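Local coordinates for D-isomer specific 2-hydroxyacid dehydrogenase family protein (PDB 5TX7) that probably catalyses NAD-dependent oxidoreduction of D-2-hydroxyacids and their 2-oxoacid counterparts, at residues 101-106 with 157-162; 110-115 with 144-149; 175-180 with 193-198. All coordinates share one frame; numbering follows the deposited sequence.

Interaction 1 (101-106 with 157-162); sequences DSVAQH and GNTGRR
Thr159 lays its methyl group against Val103, with Thr159 CG2 3.6 Å from Val103 CG1 and the two short side chains crossing at about a right angle. The threonine first torsion decides which branch does this. With CG2 trans to the backbone N and OG1 trans to the carbonyl carbon (chi1 -59°), the methyl and not the hydroxyl is the branch that faces helix 100-116. The same methyl reaches the backbone of that helix, 4.0 Å from Ala104 N. One turn further along helix 158-169, Arg162 lays its aliphatic root on Ala104 CB, which is 3.5 Å from Arg162 CG and 3.7 Å from Arg162 CB.

The pair illustrates how a Rossmann domain takes on an extra helix. Helix 158-169 follows the first strand of the seven-stranded sheet, with Gly157 at its N-cap, and Gly157 and Gly160 fit the glycine-rich GxGxxG pattern of dinucleotide-binding folds. Helix 100-116, which comes after the last strand of the other sheet, crosses it at -44°, the short axes approaching to 8.7 Å. Small residues, alanine and threonine, lie where the backbones are nearest.

Toward the start of helix 100-116 a pair of opposite charges joins the apolar contact. Arg162 bends at chi2 and chi3, carrying its CD to 3.3 Å from Asp101 OD1, but Arg162 NE stays 4.0 Å from that oxygen. The carboxylate and guanidinium planes are 43° apart, and OD1 lies well out of the guanidinium plane with no N-H aimed at it, so any attraction is probably one of charge alone, and the pair is not a salt bridge. Arg162 NH1 instead makes a weak hydrogen bond to Ala169 O of the second subunit, while Gln105 OE1 accepts an ordinary hydrogen bond from Leu146 N of that subunit.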
loop_
_atom_site.group_PDB
_atom_site.type_symbol
_atom_site.label_atom_id
_atom_site.label_comp_id
_atom_site.label_asym_id
_atom_site.label_seq_id
_atom_site.Cartn_x
_atom_site.Cartn_y
_atom_site.Cartn_z
ATOM N N ASP A 101 -5.274 12.480 4.915
ATOM C CA ASP A 101 -5.408 11.178 4.277
ATOM C C ASP A 101 -4.264 10.875 3.321
ATOM O O ASP A 101 -3.829 9.727 3.222
ATOM C CB ASP A 101 -6.734 11.100 3.549
ATOM C CG ASP A 101 -7.922 11.091 4.511
ATOM O OD1 ASP A 101 -8.003 10.131 5.309
ATOM O OD2 ASP A 101 -8.769 12.021 4.453
ATOM N N SER A 102 -3.785 11.903 2.611
ATOM C CA SER A 102 -2.650 11.754 1.712
ATOM C C SER A 102 -1.449 11.218 2.485
ATOM O O SER A 102 -0.838 10.227 2.077
ATOM C CB SER A 102 -2.306 13.084 1.055
ATOM O OG SER A 102 -1.424 12.906 -0.046
ATOM N N VAL A 103 -1.157 11.839 3.628
ATOM C CA VAL A 103 0.027 11.491 4.418
ATOM C C VAL A 103 -0.104 10.120 5.065
ATOM O O VAL A 103 0.799 9.278 4.907
ATOM C CB VAL A 103 0.384 12.598 5.452
ATOM C CG1 VAL A 103 1.502 12.170 6.394
ATOM C CG2 VAL A 103 0.841 13.867 4.697
ATOM N N ALA A 104 -1.214 9.885 5.765
ATOM C CA ALA A 104 -1.485 8.580 6.376
ATOM C C ALA A 104 -1.396 7.406 5.380
ATOM O O ALA A 104 -0.814 6.383 5.667
ATOM C CB ALA A 104 -2.845 8.593 7.037
ATOM N N GLN A 105 -1.985 7.565 4.210
ATOM C CA GLN A 105 -1.844 6.567 3.158
ATOM C C GLN A 105 -0.419 6.403 2.630
ATOM O O GLN A 105 -0.049 5.296 2.217
ATOM C CB GLN A 105 -2.802 6.861 2.006
ATOM C CG GLN A 105 -4.239 6.638 2.455
ATOM C CD GLN A 105 -5.269 6.945 1.409
ATOM O OE1 GLN A 105 -5.013 6.857 0.200
ATOM N NE2 GLN A 105 -6.456 7.309 1.864
ATOM N N HIS A 106 0.375 7.478 2.627
ATOM C CA HIS A 106 1.781 7.351 2.210
ATOM C C HIS A 106 2.628 6.520 3.212
ATOM O O HIS A 106 3.544 5.788 2.808
ATOM C CB HIS A 106 2.433 8.724 1.964
ATOM C CG HIS A 106 3.691 8.645 1.165
ATOM N ND1 HIS A 106 3.713 8.206 -0.141
ATOM C CD2 HIS A 106 4.974 8.930 1.487
ATOM C CE1 HIS A 106 4.958 8.222 -0.588
ATOM N NE2 HIS A 106 5.740 8.679 0.373
ATOM N N GLY A 157 -2.107 13.657 16.575
ATOM C CA GLY A 157 -3.038 14.568 15.908
ATOM C C GLY A 157 -3.819 13.817 14.840
ATOM O O GLY A 157 -3.871 12.587 14.849
ATOM N N ASN A 158 -4.381 14.552 13.889
ATOM C CA ASN A 158 -5.265 13.967 12.866
ATOM C C ASN A 158 -4.599 12.868 12.020
ATOM O O ASN A 158 -5.214 11.828 11.782
ATOM C CB ASN A 158 -5.786 15.049 11.914
ATOM C CG ASN A 158 -6.681 16.080 12.606
ATOM O OD1 ASN A 158 -6.518 17.277 12.413
ATOM N ND2 ASN A 158 -7.621 15.619 13.397
ATOM N N THR A 159 -3.362 13.104 11.585
ATOM C CA THR A 159 -2.674 12.171 10.694
ATOM C C THR A 159 -2.346 10.876 11.446
ATOM O O THR A 159 -2.705 9.784 11.010
ATOM C CB THR A 159 -1.400 12.807 10.114
ATOM O OG1 THR A 159 -1.743 13.986 9.407
ATOM C CG2 THR A 159 -0.733 11.901 9.141
ATOM N N GLY A 160 -1.690 11.036 12.589
ATOM C CA GLY A 160 -1.453 9.958 13.535
ATOM C C GLY A 160 -2.683 9.112 13.821
ATOM O O GLY A 160 -2.617 7.905 13.780
ATOM N N ARG A 161 -3.807 9.745 14.088
ATOM C CA ARG A 161 -5.051 9.015 14.356
ATOM C C ARG A 161 -5.528 8.230 13.157
ATOM O O ARG A 161 -6.040 7.118 13.315
ATOM C CB ARG A 161 -6.163 9.972 14.762
ATOM C CG ARG A 161 -5.967 10.560 16.144
ATOM C CD ARG A 161 -6.843 11.776 16.310
ATOM N NE ARG A 161 -6.511 12.541 17.501
ATOM C CZ ARG A 161 -7.138 13.657 17.862
ATOM N NH1 ARG A 161 -8.124 14.153 17.108
ATOM N NH2 ARG A 161 -6.777 14.293 18.973
ATOM N N ARG A 162 -5.374 8.823 11.965
ATOM C CA ARG A 162 -5.694 8.147 10.694
ATOM C C ARG A 162 -4.795 6.930 10.511
ATOM O O ARG A 162 -5.266 5.838 10.196
ATOM C CB ARG A 162 -5.533 9.115 9.522
ATOM C CG ARG A 162 -6.175 8.692 8.231
ATOM C CD ARG A 162 -7.674 8.832 8.348
ATOM N NE ARG A 162 -8.271 7.532 8.343
ATOM C CZ ARG A 162 -9.511 7.285 8.749
ATOM N NH1 ARG A 162 -9.963 6.037 8.729
ATOM N NH2 ARG A 162 -10.330 8.263 9.163
#

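Interaction 2 (110-115 with 144-149); sequences LLLELC and EELTGK
The loop that leads into the first strand of the Rossmann sheet, strand 150-154, docks here on the last turns of helix 100-116, where Leu146 meets Leu111, Leu112 and Cys115. Between the two segments the link is one apolar cluster round Leu146 and one backbone bond. Both Leu146 methyls touch Leu111 CD2, each at 3.9 Å; Leu146 CD1 also meets Leu112 CD2 (4.0 Å), and Leu146 CD2 meets Cys115 SG (3.8 Å). Leu111 and Leu146 reach toward each other tip to tip, the Leu111 side chain extending from the helix with CG trans to its own backbone N (chi1 179°), whereas Leu112 passes Leu146 at a slant. Leu170 and Met172, in the loop after helix 158-169, also touch Leu146, so this leucine joins the helix to the body of the domain.

Two residues earlier the loop is held by its backbone. Glu144 N donates to Cys115 O at 3.0 Å, a somewhat bent bond (144° at the hydrogen) whose donor sits above the carbonyl plane. The CB atoms of Cys115 and Glu144 pack beside it.

Beyond Leu146 the chain reverses through a type II beta turn to Lys149, with Gly148 at the positive phi that suits its place in the turn. The reversal lets the lysine come back alongside Glu144. The glutamate is thereby gripped at both oxygens: OE1 is bonded to Tyr232 OH of strand 231-235, which would orient the carboxylate, and Lys149 NZ forms a salt bridge at 3.0 Å in which Glu144 OE2 accepts through its anti lone pair, the one directed away from OE1.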
loop_
_atom_site.group_PDB
_atom_site.type_symbol
_atom_site.label_atom_id
_atom_site.label_comp_id
_atom_site.label_asym_id
_atom_site.label_seq_id
_atom_site.Cartn_x
_atom_site.Cartn_y
_atom_site.Cartn_z
ATOM N N LEU A 110 4.710 3.327 1.829
ATOM C CA LEU A 110 6.127 3.040 2.161
ATOM C C LEU A 110 6.276 1.692 2.886
ATOM O O LEU A 110 7.110 0.861 2.523
ATOM C CB LEU A 110 6.719 4.151 3.025
ATOM C CG LEU A 110 6.847 5.522 2.347
ATOM C CD1 LEU A 110 7.053 6.613 3.379
ATOM C CD2 LEU A 110 7.991 5.572 1.360
ATOM N N LEU A 111 5.439 1.485 3.902
ATOM C CA LEU A 111 5.525 0.292 4.738
ATOM C C LEU A 111 5.238 -1.006 3.980
ATOM O O LEU A 111 5.912 -2.010 4.199
ATOM C CB LEU A 111 4.571 0.422 5.910
ATOM C CG LEU A 111 4.476 -0.739 6.899
ATOM C CD1 LEU A 111 5.853 -0.963 7.502
ATOM C CD2 LEU A 111 3.440 -0.430 7.951
ATOM N N LEU A 112 4.231 -0.995 3.116
ATOM C CA LEU A 112 3.875 -2.177 2.340
ATOM C C LEU A 112 4.853 -2.484 1.225
ATOM O O LEU A 112 5.032 -3.659 0.882
ATOM C CB LEU A 112 2.454 -2.073 1.777
ATOM C CG LEU A 112 1.355 -2.255 2.816
ATOM C CD1 LEU A 112 0.011 -1.879 2.205
ATOM C CD2 LEU A 112 1.330 -3.678 3.325
ATOM N N GLU A 113 5.491 -1.457 0.673
ATOM C CA GLU A 113 6.574 -1.693 -0.268
ATOM C C GLU A 113 7.755 -2.309 0.455
ATOM O O GLU A 113 8.413 -3.161 -0.133
ATOM C CB GLU A 113 6.964 -0.433 -1.049
ATOM C CG GLU A 113 8.109 -0.602 -2.060
ATOM C CD GLU A 113 7.864 -1.528 -3.250
ATOM O OE1 GLU A 113 6.691 -1.830 -3.614
ATOM O OE2 GLU A 113 8.906 -1.939 -3.851
ATOM N N LEU A 114 8.032 -1.911 1.691
ATOM C CA LEU A 114 9.097 -2.581 2.455
ATOM C C LEU A 114 8.708 -4.055 2.779
ATOM O O LEU A 114 9.561 -4.937 2.773
ATOM C CB LEU A 114 9.429 -1.824 3.736
ATOM C CG LEU A 114 10.075 -0.439 3.562
ATOM C CD1 LEU A 114 9.918 0.462 4.783
ATOM C CD2 LEU A 114 11.551 -0.567 3.224
ATOM N N CYS A 115 7.432 -4.301 3.051
ATOM C CA CYS A 115 6.984 -5.623 3.476
ATOM C C CYS A 115 6.791 -6.635 2.353
ATOM O O CYS A 115 7.064 -7.820 2.540
ATOM C CB CYS A 115 5.709 -5.529 4.295
ATOM S SG CYS A 115 6.077 -4.795 5.908
ATOM N N GLU A 144 5.896 -10.154 3.996
ATOM C CA GLU A 144 5.677 -9.964 5.428
ATOM C C GLU A 144 4.296 -9.352 5.638
ATOM O O GLU A 144 3.894 -8.408 4.964
ATOM C CB GLU A 144 6.790 -9.112 6.049
ATOM C CG GLU A 144 7.194 -9.538 7.459
ATOM C CD GLU A 144 8.396 -8.772 8.018
ATOM O OE1 GLU A 144 9.351 -8.500 7.265
ATOM O OE2 GLU A 144 8.403 -8.453 9.228
ATOM N N GLU A 145 3.584 -9.936 6.593
ATOM C CA GLU A 145 2.222 -9.571 6.924
ATOM C C GLU A 145 2.303 -8.604 8.089
ATOM O O GLU A 145 3.151 -8.781 8.971
ATOM C CB GLU A 145 1.480 -10.828 7.346
ATOM C CG GLU A 145 0.043 -10.918 6.898
ATOM C CD GLU A 145 -0.597 -12.230 7.354
ATOM O OE1 GLU A 145 -1.183 -12.219 8.456
ATOM O OE2 GLU A 145 -0.486 -13.275 6.648
ATOM N N LEU A 146 1.441 -7.588 8.102
ATOM C CA LEU A 146 1.382 -6.671 9.253
ATOM C C LEU A 146 0.581 -7.233 10.427
ATOM O O LEU A 146 0.729 -6.744 11.545
ATOM C CB LEU A 146 0.843 -5.315 8.829
ATOM C CG LEU A 146 1.672 -4.608 7.745
ATOM C CD1 LEU A 146 0.993 -3.339 7.282
ATOM C CD2 LEU A 146 3.086 -4.275 8.204
ATOM N N THR A 147 -0.201 -8.287 10.207
ATOM C CA THR A 147 -1.061 -8.856 11.244
ATOM C C THR A 147 -0.295 -9.233 12.480
ATOM O O THR A 147 0.737 -9.874 12.383
ATOM C CB THR A 147 -1.801 -10.108 10.755
ATOM O OG1 THR A 147 -2.307 -9.856 9.447
ATOM C CG2 THR A 147 -2.982 -10.441 11.658
ATOM N N GLY A 148 -0.800 -8.788 13.630
ATOM C CA GLY A 148 -0.173 -9.035 14.920
ATOM C C GLY A 148 1.048 -8.190 15.276
ATOM O O GLY A 148 1.531 -8.287 16.397
ATOM N N LYS A 149 1.547 -7.374 14.350
ATOM C CA LYS A 149 2.600 -6.417 14.675
ATOM C C LYS A 149 2.022 -5.213 15.431
ATOM O O LYS A 149 0.829 -4.941 15.349
ATOM C CB LYS A 149 3.318 -5.916 13.414
ATOM C CG LYS A 149 4.062 -6.948 12.585
ATOM C CD LYS A 149 4.995 -6.221 11.608
ATOM C CE LYS A 149 5.939 -7.116 10.814
ATOM N NZ LYS A 149 6.427 -8.332 11.534
#

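Interaction 3 (175-180 with 193-198); sequences IAYAPR and VGLDEL
Segments 175-180 and 193-198 share one direct backbone bond, Val193 N to Ala176 O, 3.0 Å long and nearly straight (169° at the hydrogen); Ala176 continues the pairing with Glu191 of strand 190-192. Beyond Val193 the pairing widens to admit a water, which accepts from Ala178 N at 2.8 Å and donates to Val193 O at 2.9 Å. That carbonyl also faces the Tyr177 CA, 3.5 Å away in a CA-H...O contact, and lies at the edge of the tyrosine ring, in its plane.

The ring itself is clasped. Leu195 CB sits over its centre in a CH-pi contact, 4.0 Å from the Tyr177 ring centroid and 9° off the normal, while Pro179 CD covers the opposite face toward the rim. Tyr177 CG is trans to the backbone N (chi1 174°), which carries the ring alongside the first turn of the helix. At the root of the side chain Leu198 CD1 packs 3.8 Å from Tyr177 CB, and Ile175 CB meets Val193 CG2 at 4.1 Å.

Gly194 occupies the N-cap position of helix 195-201, and its O accepts from Leu198 N. This helix belongs to the beta-alpha-beta crossover from edge strand 190-192 to strand 204-207, and it passes over strands 173-177 and 150-154, where Leu195 and Leu198 both touch Val154.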
loop_
_atom_site.group_PDB
_atom_site.type_symbol
_atom_site.label_atom_id
_atom_site.label_comp_id
_atom_site.label_asym_id
_atom_site.label_seq_id
_atom_site.Cartn_x
_atom_site.Cartn_y
_atom_site.Cartn_z
ATOM N N ILE A 175 -0.214 1.555 19.537
ATOM C CA ILE A 175 0.157 2.334 20.699
ATOM C C ILE A 175 0.568 3.722 20.238
ATOM O O ILE A 175 1.164 3.875 19.184
ATOM C CB ILE A 175 1.264 1.651 21.527
ATOM C CG1 ILE A 175 2.582 1.536 20.730
ATOM C CG2 ILE A 175 0.781 0.278 21.994
ATOM C CD1 ILE A 175 3.663 0.814 21.507
ATOM N N ALA A 176 0.220 4.734 21.022
ATOM C CA ALA A 176 0.449 6.118 20.648
ATOM C C ALA A 176 1.155 6.879 21.749
ATOM O O ALA A 176 0.781 6.753 22.911
ATOM C CB ALA A 176 -0.878 6.780 20.340
ATOM N N TYR A 177 2.187 7.643 21.381
ATOM C CA TYR A 177 2.760 8.665 22.250
ATOM C C TYR A 177 1.994 9.925 21.922
ATOM O O TYR A 177 2.150 10.493 20.845
ATOM C CB TYR A 177 4.270 8.859 22.032
ATOM C CG TYR A 177 4.842 10.018 22.833
ATOM C CD1 TYR A 177 4.805 9.998 24.222
ATOM C CD2 TYR A 177 5.391 11.153 22.200
ATOM C CE1 TYR A 177 5.297 11.057 24.981
ATOM C CE2 TYR A 177 5.883 12.226 22.948
ATOM C CZ TYR A 177 5.837 12.172 24.345
ATOM O OH TYR A 177 6.314 13.224 25.115
ATOM N N ALA A 178 1.158 10.349 22.860
ATOM C CA ALA A 178 0.141 11.372 22.625
ATOM C C ALA A 178 0.260 12.454 23.684
ATOM O O ALA A 178 -0.569 12.535 24.595
ATOM C CB ALA A 178 -1.245 10.743 22.636
ATOM N N PRO A 179 1.301 13.302 23.569
ATOM C CA PRO A 179 1.563 14.324 24.593
ATOM C C PRO A 179 0.555 15.488 24.603
ATOM O O PRO A 179 0.163 15.941 25.677
ATOM C CB PRO A 179 2.976 14.805 24.244
ATOM C CG PRO A 179 3.109 14.566 22.773
ATOM C CD PRO A 179 2.294 13.344 22.475
ATOM N N ARG A 180 0.141 15.947 23.417
ATOM C CA ARG A 180 -0.799 17.064 23.270
ATOM C C ARG A 180 -2.270 16.706 23.559
ATOM O O ARG A 180 -3.087 17.605 23.721
ATOM C CB ARG A 180 -0.689 17.669 21.860
ATOM N N VAL A 193 1.131 5.263 25.501
ATOM C CA VAL A 193 2.420 4.918 26.106
ATOM C C VAL A 193 3.356 6.109 26.145
ATOM O O VAL A 193 3.211 7.031 25.357
ATOM C CB VAL A 193 3.136 3.787 25.326
ATOM C CG1 VAL A 193 2.318 2.504 25.376
ATOM C CG2 VAL A 193 3.419 4.183 23.878
ATOM N N GLY A 194 4.328 6.066 27.056
ATOM C CA GLY A 194 5.455 6.975 27.013
ATOM C C GLY A 194 6.312 6.717 25.787
ATOM O O GLY A 194 6.249 5.658 25.185
ATOM N N LEU A 195 7.131 7.686 25.433
ATOM C CA LEU A 195 7.965 7.596 24.232
ATOM C C LEU A 195 8.983 6.442 24.264
ATOM O O LEU A 195 9.149 5.756 23.273
ATOM C CB LEU A 195 8.690 8.926 24.008
ATOM C CG LEU A 195 9.363 9.151 22.674
ATOM C CD1 LEU A 195 8.465 8.758 21.503
ATOM C CD2 LEU A 195 9.677 10.646 22.534
ATOM N N ASP A 196 9.632 6.215 25.401
ATOM C CA ASP A 196 10.589 5.102 25.522
ATOM C C ASP A 196 9.909 3.741 25.413
ATOM O O ASP A 196 10.409 2.879 24.693
ATOM C CB ASP A 196 11.491 5.252 26.772
ATOM C CG ASP A 196 12.491 6.427 26.642
ATOM O OD1 ASP A 196 12.817 6.858 25.508
ATOM O OD2 ASP A 196 12.985 6.942 27.666
ATOM N N GLU A 197 8.759 3.575 26.068
ATOM C CA GLU A 197 7.935 2.368 25.984
ATOM C C GLU A 197 7.454 2.073 24.557
ATOM O O GLU A 197 7.357 0.904 24.158
ATOM C CB GLU A 197 6.733 2.520 26.926
ATOM C CG GLU A 197 5.851 1.290 27.126
ATOM C CD GLU A 197 4.657 1.566 28.054
ATOM O OE1 GLU A 197 4.654 2.603 28.795
ATOM O OE2 GLU A 197 3.708 0.739 28.035
ATOM N N LEU A 198 7.156 3.128 23.799
ATOM C CA LEU A 198 6.748 2.989 22.397
ATOM C C LEU A 198 7.837 2.282 21.612
ATOM O O LEU A 198 7.542 1.309 20.936
ATOM C CB LEU A 198 6.417 4.339 21.755
ATOM C CG LEU A 198 5.788 4.349 20.343
ATOM C CD1 LEU A 198 4.911 5.574 20.136
ATOM C CD2 LEU A 198 6.797 4.300 19.211
HETATM O O HOH W 1 1.129 9.064 25.328
#

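In the fold
From the N terminus, the chain leaves the five-stranded sheet and enters helix 100-116, whose two ends serve two contacts. Interaction 2 closes the inner loop, from residues 110-115 to 144-149, spanning the excursion of helices 118-126 and 129-132. Interaction 1 closes the outer loop around it once the chain has run through strand 150-154 into helix 158-169. The nested pair thus ties one helix to the chain just before and just after strand 150-154, and both contacts also touch the second subunit. Interaction 3 follows in series, joining strand 173-177 to helix 195-201 near the sheet edge. Its centre lies about 17 Å from that of interaction 1 and 21 Å from that of interaction 2.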